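Long-range contacts in KLLA0E03807p (Kluyveromyces lactis, PDB 3SQI), which binds DNA through the domain described here and, as the Ndc10 protein, probably serves as a platform for inner kinetochore assembly in budding yeast: residues Leu95-Tyr103 against Phe305-Thr313; Pro194-Val204 against Leu341-Leu352. All blocks are in the same frame, centred on the assembly; numbering follows the deposited sequence.

Contact 1. Residues Leu95-Tyr103 against Phe305-Thr313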
loop_
_atom_site.group_PDB
_atom_site.type_symbol
_atom_site.label_atom_id
_atom_site.label_comp_id
_atom_site.label_asym_id
_atom_site.label_seq_id
_atom_site.Cartn_x
_atom_site.Cartn_y
_atom_site.Cartn_z
ATOM N N LEU A 95 -7.815 -14.633 -3.794
ATOM C CA LEU A 95 -7.666 -14.137 -5.153
ATOM C C LEU A 95 -9.006 -13.693 -5.746
ATOM O O LEU A 95 -9.090 -12.652 -6.403
ATOM C CB LEU A 95 -7.034 -15.208 -6.043
ATOM C CG LEU A 95 -7.185 -14.923 -7.536
ATOM C CD1 LEU A 95 -6.269 -13.785 -7.944
ATOM C CD2 LEU A 95 -6.911 -16.171 -8.364
ATOM N N VAL A 96 -10.060 -14.473 -5.524
ATOM C CA VAL A 96 -11.347 -14.096 -6.087
ATOM C C VAL A 96 -11.835 -12.816 -5.412
ATOM O O VAL A 96 -12.274 -11.879 -6.086
ATOM C CB VAL A 96 -12.410 -15.222 -5.980
ATOM C CG1 VAL A 96 -11.841 -16.541 -6.469
ATOM C CG2 VAL A 96 -12.929 -15.366 -4.551
ATOM N N LYS A 97 -11.726 -12.747 -4.086
ATOM C CA LYS A 97 -12.182 -11.542 -3.398
ATOM C C LYS A 97 -11.489 -10.350 -4.032
ATOM O O LYS A 97 -12.112 -9.315 -4.298
ATOM C CB LYS A 97 -11.861 -11.598 -1.912
ATOM C CG LYS A 97 -12.344 -10.388 -1.140
ATOM C CD LYS A 97 -13.810 -10.517 -0.741
ATOM C CE LYS A 97 -14.044 -11.648 0.273
ATOM N NZ LYS A 97 -15.457 -12.149 0.297
ATOM N N LEU A 98 -10.198 -10.533 -4.302
ATOM C CA LEU A 98 -9.365 -9.502 -4.900
ATOM C C LEU A 98 -9.871 -9.072 -6.281
ATOM O O LEU A 98 -10.035 -7.875 -6.538
ATOM C CB LEU A 98 -7.927 -10.008 -4.987
ATOM C CG LEU A 98 -6.830 -9.123 -5.563
ATOM C CD1 LEU A 98 -7.130 -7.664 -5.302
ATOM C CD2 LEU A 98 -5.467 -9.495 -4.976
ATOM N N LEU A 99 -10.110 -10.042 -7.162
ATOM C CA LEU A 99 -10.531 -9.750 -8.530
ATOM C C LEU A 99 -11.909 -9.095 -8.589
ATOM O O LEU A 99 -12.136 -8.178 -9.380
ATOM C CB LEU A 99 -10.537 -11.028 -9.369
ATOM C CG LEU A 99 -9.220 -11.793 -9.531
ATOM C CD1 LEU A 99 -9.455 -13.146 -10.164
ATOM C CD2 LEU A 99 -8.254 -11.005 -10.366
ATOM N N GLU A 100 -12.829 -9.568 -7.754
ATOM C CA GLU A 100 -14.217 -9.130 -7.838
ATOM C C GLU A 100 -14.488 -7.794 -7.148
ATOM O O GLU A 100 -15.476 -7.122 -7.457
ATOM C CB GLU A 100 -15.149 -10.208 -7.275
ATOM C CG GLU A 100 -15.041 -10.407 -5.768
ATOM C CD GLU A 100 -15.846 -11.595 -5.269
ATOM O OE1 GLU A 100 -16.395 -12.342 -6.109
ATOM O OE2 GLU A 100 -15.926 -11.782 -4.035
ATOM N N PHE A 101 -13.610 -7.415 -6.219
ATOM C CA PHE A 101 -13.825 -6.228 -5.392
ATOM C C PHE A 101 -13.923 -4.948 -6.213
ATOM O O PHE A 101 -13.224 -4.785 -7.212
ATOM C CB PHE A 101 -12.721 -6.080 -4.347
ATOM C CG PHE A 101 -13.067 -5.130 -3.238
ATOM C CD1 PHE A 101 -13.086 -3.763 -3.457
ATOM C CD2 PHE A 101 -13.371 -5.604 -1.972
ATOM C CE1 PHE A 101 -13.412 -2.882 -2.434
ATOM C CE2 PHE A 101 -13.691 -4.731 -0.941
ATOM C CZ PHE A 101 -13.717 -3.370 -1.174
ATOM N N ASP A 102 -14.810 -4.053 -5.789
ATOM C CA ASP A 102 -14.935 -2.738 -6.401
ATOM C C ASP A 102 -14.540 -1.690 -5.374
ATOM O O ASP A 102 -15.280 -1.430 -4.422
ATOM C CB ASP A 102 -16.380 -2.505 -6.848
ATOM C CG ASP A 102 -16.496 -1.437 -7.913
ATOM O OD1 ASP A 102 -15.479 -0.770 -8.196
ATOM O OD2 ASP A 102 -17.606 -1.260 -8.462
ATOM N N TYR A 103 -13.378 -1.079 -5.564
ATOM C CA TYR A 103 -12.915 -0.062 -4.630
ATOM C C TYR A 103 -13.711 1.220 -4.821
ATOM O O TYR A 103 -13.701 2.096 -3.963
ATOM C CB TYR A 103 -11.422 0.223 -4.822
ATOM C CG TYR A 103 -10.486 -0.601 -3.948
ATOM C CD1 TYR A 103 -10.146 -0.171 -2.667
ATOM C CD2 TYR A 103 -9.927 -1.799 -4.411
ATOM C CE1 TYR A 103 -9.288 -0.907 -1.863
ATOM C CE2 TYR A 103 -9.066 -2.549 -3.607
ATOM C CZ TYR A 103 -8.752 -2.090 -2.330
ATOM O OH TYR A 103 -7.904 -2.800 -1.504
ATOM N N PHE A 305 -0.374 -7.811 -10.012
ATOM C CA PHE A 305 -1.765 -7.363 -10.053
ATOM C C PHE A 305 -2.349 -7.179 -8.649
ATOM O O PHE A 305 -3.203 -6.317 -8.434
ATOM C CB PHE A 305 -2.639 -8.274 -10.915
ATOM C CG PHE A 305 -2.652 -9.708 -10.475
ATOM C CD1 PHE A 305 -3.666 -10.194 -9.669
ATOM C CD2 PHE A 305 -1.658 -10.577 -10.884
ATOM C CE1 PHE A 305 -3.681 -11.520 -9.273
ATOM C CE2 PHE A 305 -1.668 -11.902 -10.492
ATOM C CZ PHE A 305 -2.676 -12.371 -9.683
ATOM N N TYR A 306 -1.874 -7.978 -7.696
ATOM C CA TYR A 306 -2.207 -7.773 -6.289
ATOM C C TYR A 306 -1.863 -6.361 -5.884
ATOM O O TYR A 306 -2.685 -5.647 -5.319
ATOM C CB TYR A 306 -1.407 -8.724 -5.401
ATOM C CG TYR A 306 -2.096 -10.040 -5.118
ATOM C CD1 TYR A 306 -2.557 -10.346 -3.845
ATOM C CD2 TYR A 306 -2.287 -10.975 -6.122
ATOM C CE1 TYR A 306 -3.187 -11.542 -3.580
ATOM C CE2 TYR A 306 -2.914 -12.178 -5.865
ATOM C CZ TYR A 306 -3.360 -12.456 -4.594
ATOM O OH TYR A 306 -3.989 -13.653 -4.335
ATOM N N ILE A 307 -0.627 -5.976 -6.180
ATOM C CA ILE A 307 -0.056 -4.705 -5.743
ATOM C C ILE A 307 -0.686 -3.497 -6.437
ATOM O O ILE A 307 -0.943 -2.478 -5.802
ATOM C CB ILE A 307 1.454 -4.707 -5.970
ATOM C CG1 ILE A 307 2.086 -5.900 -5.242
ATOM C CG2 ILE A 307 2.069 -3.404 -5.510
ATOM C CD1 ILE A 307 3.598 -6.037 -5.441
ATOM N N GLU A 308 -0.943 -3.611 -7.737
ATOM C CA GLU A 308 -1.553 -2.516 -8.481
ATOM C C GLU A 308 -3.004 -2.371 -8.082
ATOM O O GLU A 308 -3.543 -1.268 -8.077
ATOM C CB GLU A 308 -1.480 -2.762 -9.983
ATOM C CG GLU A 308 -0.079 -2.968 -10.516
ATOM C CD GLU A 308 -0.070 -3.326 -11.989
ATOM O OE1 GLU A 308 0.664 -4.264 -12.366
ATOM O OE2 GLU A 308 -0.796 -2.671 -12.768
ATOM N N LYS A 309 -3.639 -3.492 -7.759
ATOM C CA LYS A 309 -5.041 -3.469 -7.353
ATOM C C LYS A 309 -5.216 -2.884 -5.957
ATOM O O LYS A 309 -6.045 -2.000 -5.753
ATOM C CB LYS A 309 -5.649 -4.868 -7.418
ATOM C CG LYS A 309 -7.028 -4.969 -6.795
ATOM C CD LYS A 309 -8.103 -4.257 -7.607
ATOM C CE LYS A 309 -9.490 -4.524 -7.023
ATOM N NZ LYS A 309 -10.569 -3.856 -7.795
ATOM N N MET A 310 -4.427 -3.367 -5.001
ATOM C CA MET A 310 -4.559 -2.936 -3.611
ATOM C C MET A 310 -4.057 -1.520 -3.366
ATOM O O MET A 310 -4.599 -0.799 -2.532
ATOM C CB MET A 310 -3.887 -3.931 -2.664
ATOM C CG MET A 310 -4.624 -5.263 -2.585
ATOM S SD MET A 310 -4.852 -5.815 -0.885
ATOM C CE MET A 310 -3.427 -6.863 -0.698
ATOM N N ASN A 311 -3.022 -1.122 -4.097
ATOM C CA ASN A 311 -2.560 0.259 -4.060
ATOM C C ASN A 311 -3.326 1.096 -5.086
ATOM O O ASN A 311 -3.182 2.318 -5.146
ATOM C CB ASN A 311 -1.052 0.338 -4.316
ATOM C CG ASN A 311 -0.228 -0.311 -3.211
ATOM O OD1 ASN A 311 0.330 0.375 -2.357
ATOM N ND2 ASN A 311 -0.142 -1.636 -3.229
ATOM N N ARG A 312 -4.130 0.420 -5.900
ATOM C CA ARG A 312 -5.001 1.077 -6.871
ATOM C C ARG A 312 -4.296 2.101 -7.748
ATOM O O ARG A 312 -4.868 3.146 -8.062
ATOM C CB ARG A 312 -6.166 1.748 -6.152
ATOM C CG ARG A 312 -6.984 0.814 -5.280
ATOM C CD ARG A 312 -8.018 1.607 -4.518
ATOM N NE ARG A 312 -7.435 2.866 -4.091
ATOM C CZ ARG A 312 -6.686 2.998 -3.006
ATOM N NH1 ARG A 312 -6.455 1.941 -2.234
ATOM N NH2 ARG A 312 -6.174 4.184 -2.697
ATOM N N THR A 313 -3.059 1.806 -8.138
ATOM C CA THR A 313 -2.324 2.661 -9.072
ATOM C C THR A 313 -1.476 1.799 -9.980
ATOM O O THR A 313 -1.045 0.725 -9.572
ATOM C CB THR A 313 -1.418 3.701 -8.352
ATOM O OG1 THR A 313 -0.764 4.531 -9.324
ATOM C CG2 THR A 313 -0.377 3.017 -7.483
#

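Contact 2. Residues Pro194-Val204 against Leu341-Leu352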
loop_
_atom_site.group_PDB
_atom_site.type_symbol
_atom_site.label_atom_id
_atom_site.label_comp_id
_atom_site.label_asym_id
_atom_site.label_seq_id
_atom_site.Cartn_x
_atom_site.Cartn_y
_atom_site.Cartn_z
ATOM N N PRO A 194 -1.137 12.459 -5.276
ATOM C CA PRO A 194 -0.142 12.538 -4.199
ATOM C C PRO A 194 -0.765 12.561 -2.807
ATOM O O PRO A 194 -0.249 11.927 -1.882
ATOM C CB PRO A 194 0.569 13.861 -4.482
ATOM C CG PRO A 194 0.458 14.027 -5.967
ATOM C CD PRO A 194 -0.881 13.434 -6.352
ATOM N N PHE A 195 -1.872 13.277 -2.661
ATOM C CA PHE A 195 -2.470 13.459 -1.342
ATOM C C PHE A 195 -2.936 12.142 -0.763
ATOM O O PHE A 195 -2.696 11.853 0.409
ATOM C CB PHE A 195 -3.606 14.472 -1.403
ATOM C CG PHE A 195 -3.155 15.832 -1.837
ATOM C CD1 PHE A 195 -2.482 16.666 -0.955
ATOM C CD2 PHE A 195 -3.372 16.268 -3.133
ATOM C CE1 PHE A 195 -2.048 17.922 -1.357
ATOM C CE2 PHE A 195 -2.942 17.522 -3.541
ATOM C CZ PHE A 195 -2.280 18.351 -2.652
ATOM N N THR A 196 -3.567 11.336 -1.610
ATOM C CA THR A 196 -4.056 10.018 -1.221
ATOM C C THR A 196 -2.948 8.970 -1.334
ATOM O O THR A 196 -3.195 7.771 -1.173
ATOM C CB THR A 196 -5.269 9.596 -2.059
ATOM O OG1 THR A 196 -4.964 9.743 -3.449
ATOM C CG2 THR A 196 -6.465 10.467 -1.729
ATOM N N CYS A 197 -1.736 9.428 -1.649
ATOM C CA CYS A 197 -0.556 8.562 -1.634
ATOM C C CYS A 197 0.094 8.497 -0.249
ATOM O O CYS A 197 0.454 9.525 0.323
ATOM C CB CYS A 197 0.469 9.004 -2.675
ATOM S SG CYS A 197 2.013 8.084 -2.547
ATOM N N PRO A 198 0.221 7.279 0.299
ATOM C CA PRO A 198 0.746 7.009 1.643
ATOM C C PRO A 198 2.236 7.238 1.730
ATOM O O PRO A 198 2.745 7.504 2.817
ATOM C CB PRO A 198 0.457 5.518 1.836
ATOM C CG PRO A 198 0.522 4.959 0.477
ATOM C CD PRO A 198 -0.062 6.032 -0.429
ATOM N N ILE A 199 2.927 7.104 0.600
ATOM C CA ILE A 199 4.374 7.262 0.575
ATOM C C ILE A 199 4.778 8.736 0.576
ATOM O O ILE A 199 5.737 9.119 1.229
ATOM C CB ILE A 199 4.989 6.569 -0.642
ATOM C CG1 ILE A 199 4.677 5.077 -0.604
ATOM C CG2 ILE A 199 6.501 6.811 -0.693
ATOM C CD1 ILE A 199 5.007 4.376 -1.900
ATOM N N PHE A 200 4.052 9.549 -0.181
ATOM C CA PHE A 200 4.237 10.986 -0.160
ATOM C C PHE A 200 3.987 11.457 1.260
ATOM O O PHE A 200 4.769 12.214 1.851
ATOM C CB PHE A 200 3.229 11.629 -1.101
ATOM C CG PHE A 200 3.265 13.120 -1.096
ATOM C CD1 PHE A 200 2.115 13.850 -0.863
ATOM C CD2 PHE A 200 4.443 13.798 -1.323
ATOM C CE1 PHE A 200 2.142 15.227 -0.864
ATOM C CE2 PHE A 200 4.477 15.175 -1.320
ATOM C CZ PHE A 200 3.328 15.890 -1.091
ATOM N N THR A 201 2.878 10.983 1.805
ATOM C CA THR A 201 2.527 11.242 3.188
ATOM C C THR A 201 3.705 10.908 4.084
ATOM O O THR A 201 4.118 11.716 4.916
ATOM C CB THR A 201 1.316 10.390 3.603
ATOM O OG1 THR A 201 0.165 10.791 2.841
ATOM C CG2 THR A 201 1.035 10.527 5.104
ATOM N N MET A 202 4.263 9.721 3.897
ATOM C CA MET A 202 5.350 9.274 4.747
ATOM C C MET A 202 6.606 10.117 4.552
ATOM O O MET A 202 7.435 10.236 5.454
ATOM C CB MET A 202 5.664 7.813 4.475
ATOM C CG MET A 202 6.772 7.271 5.353
ATOM S SD MET A 202 7.220 5.621 4.814
ATOM C CE MET A 202 6.927 5.783 3.053
ATOM N N ALA A 203 6.746 10.692 3.365
ATOM C CA ALA A 203 7.910 11.499 3.041
ATOM C C ALA A 203 7.827 12.809 3.799
ATOM O O ALA A 203 8.762 13.178 4.508
ATOM C CB ALA A 203 8.001 11.744 1.543
ATOM N N VAL A 204 6.702 13.505 3.672
ATOM C CA VAL A 204 6.541 14.741 4.425
ATOM C C VAL A 204 6.694 14.449 5.908
ATOM O O VAL A 204 7.514 15.063 6.600
ATOM C CB VAL A 204 5.178 15.414 4.195
ATOM C CG1 VAL A 204 5.038 16.604 5.112
ATOM C CG2 VAL A 204 5.024 15.858 2.751
ATOM N N LEU A 341 11.734 8.018 -0.883
ATOM C CA LEU A 341 11.017 9.086 -0.206
ATOM C C LEU A 341 11.392 10.447 -0.800
ATOM O O LEU A 341 10.538 11.297 -1.045
ATOM C CB LEU A 341 11.316 9.063 1.291
ATOM C CG LEU A 341 10.647 7.958 2.094
ATOM C CD1 LEU A 341 10.749 8.256 3.597
ATOM C CD2 LEU A 341 9.197 7.861 1.678
ATOM N N ASN A 342 12.677 10.652 -1.042
ATOM C CA ASN A 342 13.118 11.911 -1.613
ATOM C C ASN A 342 12.454 12.176 -2.956
ATOM O O ASN A 342 11.933 13.256 -3.183
ATOM C CB ASN A 342 14.637 11.964 -1.773
ATOM C CG ASN A 342 15.108 13.313 -2.236
ATOM O OD1 ASN A 342 14.713 14.335 -1.679
ATOM N ND2 ASN A 342 15.936 13.336 -3.277
ATOM N N SER A 343 12.472 11.189 -3.848
ATOM C CA SER A 343 11.884 11.369 -5.172
ATOM C C SER A 343 10.375 11.637 -5.117
ATOM O O SER A 343 9.877 12.516 -5.821
ATOM C CB SER A 343 12.197 10.184 -6.079
ATOM O OG SER A 343 13.547 10.232 -6.501
ATOM N N VAL A 344 9.642 10.903 -4.285
ATOM C CA VAL A 344 8.208 11.173 -4.197
ATOM C C VAL A 344 7.967 12.580 -3.660
ATOM O O VAL A 344 7.200 13.367 -4.238
ATOM C CB VAL A 344 7.461 10.165 -3.315
ATOM C CG1 VAL A 344 5.960 10.360 -3.475
ATOM C CG2 VAL A 344 7.842 8.753 -3.694
ATOM N N LEU A 345 8.639 12.891 -2.556
ATOM C CA LEU A 345 8.475 14.174 -1.884
ATOM C C LEU A 345 8.726 15.297 -2.866
ATOM O O LEU A 345 7.866 16.145 -3.089
ATOM C CB LEU A 345 9.461 14.293 -0.724
ATOM C CG LEU A 345 9.260 15.459 0.241
ATOM C CD1 LEU A 345 8.084 15.183 1.185
ATOM C CD2 LEU A 345 10.537 15.724 1.040
ATOM N N VAL A 346 9.912 15.267 -3.465
ATOM C CA VAL A 346 10.405 16.324 -4.340
ATOM C C VAL A 346 9.594 16.397 -5.620
ATOM O O VAL A 346 9.526 17.442 -6.268
ATOM C CB VAL A 346 11.895 16.094 -4.696
ATOM C CG1 VAL A 346 12.331 17.003 -5.831
ATOM C CG2 VAL A 346 12.777 16.305 -3.472
ATOM N N THR A 347 8.975 15.280 -5.984
ATOM C CA THR A 347 8.182 15.243 -7.201
ATOM C C THR A 347 6.866 15.960 -6.980
ATOM O O THR A 347 6.406 16.712 -7.842
ATOM C CB THR A 347 7.887 13.803 -7.651
ATOM O OG1 THR A 347 9.118 13.102 -7.875
ATOM C CG2 THR A 347 7.073 13.809 -8.935
ATOM N N SER A 348 6.258 15.707 -5.820
ATOM C CA SER A 348 4.909 16.197 -5.547
ATOM C C SER A 348 4.825 17.479 -4.699
ATOM O O SER A 348 3.736 18.001 -4.470
ATOM C CB SER A 348 4.062 15.073 -4.924
ATOM O OG SER A 348 4.076 13.897 -5.735
ATOM N N LEU A 349 5.964 17.993 -4.243
ATOM C CA LEU A 349 5.964 19.135 -3.316
ATOM C C LEU A 349 5.448 20.453 -3.912
ATOM O O LEU A 349 4.682 21.165 -3.265
ATOM C CB LEU A 349 7.351 19.350 -2.702
ATOM C CG LEU A 349 7.297 19.800 -1.245
ATOM C CD1 LEU A 349 6.347 18.902 -0.476
ATOM C CD2 LEU A 349 8.682 19.784 -0.627
ATOM N N PRO A 350 5.885 20.791 -5.135
ATOM C CA PRO A 350 5.359 21.986 -5.804
ATOM C C PRO A 350 3.835 22.020 -5.800
ATOM O O PRO A 350 3.254 23.101 -5.740
ATOM C CB PRO A 350 5.867 21.830 -7.236
ATOM C CG PRO A 350 7.123 21.054 -7.094
ATOM C CD PRO A 350 6.886 20.094 -5.964
ATOM N N LEU A 351 3.197 20.853 -5.868
ATOM C CA LEU A 351 1.737 20.784 -5.838
ATOM C C LEU A 351 1.215 21.155 -4.460
ATOM O O LEU A 351 0.389 22.055 -4.322
ATOM C CB LEU A 351 1.247 19.391 -6.209
ATOM C CG LEU A 351 -0.256 19.338 -6.478
ATOM C CD1 LEU A 351 -0.587 20.168 -7.716
ATOM C CD2 LEU A 351 -0.749 17.896 -6.629
ATOM N N LEU A 352 1.724 20.472 -3.439
ATOM C CA LEU A 352 1.373 20.781 -2.059
ATOM C C LEU A 352 1.537 22.266 -1.772
ATOM O O LEU A 352 0.789 22.847 -0.991
ATOM C CB LEU A 352 2.252 19.995 -1.089
ATOM C CG LEU A 352 1.922 20.228 0.390
ATOM C CD1 LEU A 352 0.572 19.631 0.740
ATOM C CD2 LEU A 352 2.993 19.640 1.285
#

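Contact 1. Residues Leu95-Tyr103 against Phe305-Thr313
Leu98 and Tyr306 form the apolar centre where the C-terminal end of helix 82-100 meets the short helix 304-310, and the contact illustrates how a helix end can be held by apolar packing together with a single lysine-to-carbonyl hydrogen bond. The helix axes lie 10.7 Å apart at an angle of 46°. With chi1 at -179° the Leu98 side chain extends away from its own amide, and CD2 settles over the centre of the Tyr306 ring in a CH-pi contact. A turn earlier, Leu95 CD1 reaches the edge of the Phe305 ring, 3.7 Å from Phe305 CE1. Helix 47-56 backs this side, with Ile54 against Leu95 and Val51 and Ala55 against Phe305.

The polar link belongs to Lys309. Its chain bends at chi2 (70°) and runs past Leu98, so that NZ donates to Phe101 O at 2.9 Å; the nitrogen stands above the carbonyl plane. Phe101 is the first residue to leave the helix, and Trp275 meets its ring edge-to-face.

Tyr103, two residues after Phe101, is flanked on both sides: Arg312 CD lies over one ring face, 3.6 Å from the Tyr103 centroid, and Phe101 CE1 covers the opposite one. The aliphatic parts of Lys309 and Arg312 thus act as apolar surface, while the partial negative charge at the C-terminal end of helix 82-100 would probably favour the Lys309 ammonium that binds Phe101 O just beyond it.

Contact 2. Residues Pro194-Val204 against Leu341-Leu352
A knob-into-hole contact, with Phe200 as the knob, marks the near-perpendicular crossing (-95°, axes 8.5 Å apart) of helix 198-210 and the long helix 332-355 in the buried core. The Phe200 side chain sits among Val344, Leu345, Ser348 and Leu352. CG points anti to the backbone N (chi1 176°), and the ring is thereby laid against Ser348, whose CB lies over one face, 4.0 Å from the Phe200 centroid. Val204 CG2 covers the opposite face, while Leu352 CB and Leu349 CD1 meet the rim near the ring plane. Trp118 of helix 107-118 also meets this ring.

The small side chain of Ala203 lets the helices come close: Ala203 CB rests 3.5 Å from Leu345 CD1, a methyl that Val204 CG2 also touches. One turn earlier on helix 332-355, Leu341 CD2 touches both Ile199 CG2, at 3.7 Å, and Met202 CE, while Val344 CG2 touches Ile199 CG2, the Val344 and Ile199 side chains crossing at about a right angle.

Ahead of helix 198-210, Pro194 CG packs on Ser348 OG at 3.6 Å, and the Phe195 ring takes Leu352 CD1 at its edge, 3.8 Å from Phe195 CE1. The knob itself starts from a capped helix end: Cys197 is the N-cap residue, and its SG accepts a hydrogen bond from Phe200 N at 3.4 Å, nearly straight at 169°.

In the fold
Contacts 1 and 2 lie about 23 Å apart between centres, with nearest atoms about 5 Å from each other and no direct touch. Their segments alternate along the chain, and helix 304-310 of contact 1 is followed by helix 332-355 of contact 2. Two elements serve both: the three-stranded antiparallel sheet, where Asn311 bonds to Val186 O and Ile199 and Met202 touch Leu177, and helix 133-149, which holds Asn148, bonded to Asn311, and Gln144, bonded to Thr201. Neither contact reaches the bound nucleic acid, whose nearest atoms are about 19 Å from contact 1 and about 17 Å from contact 2; both belong to the body of the DNA-binding domain.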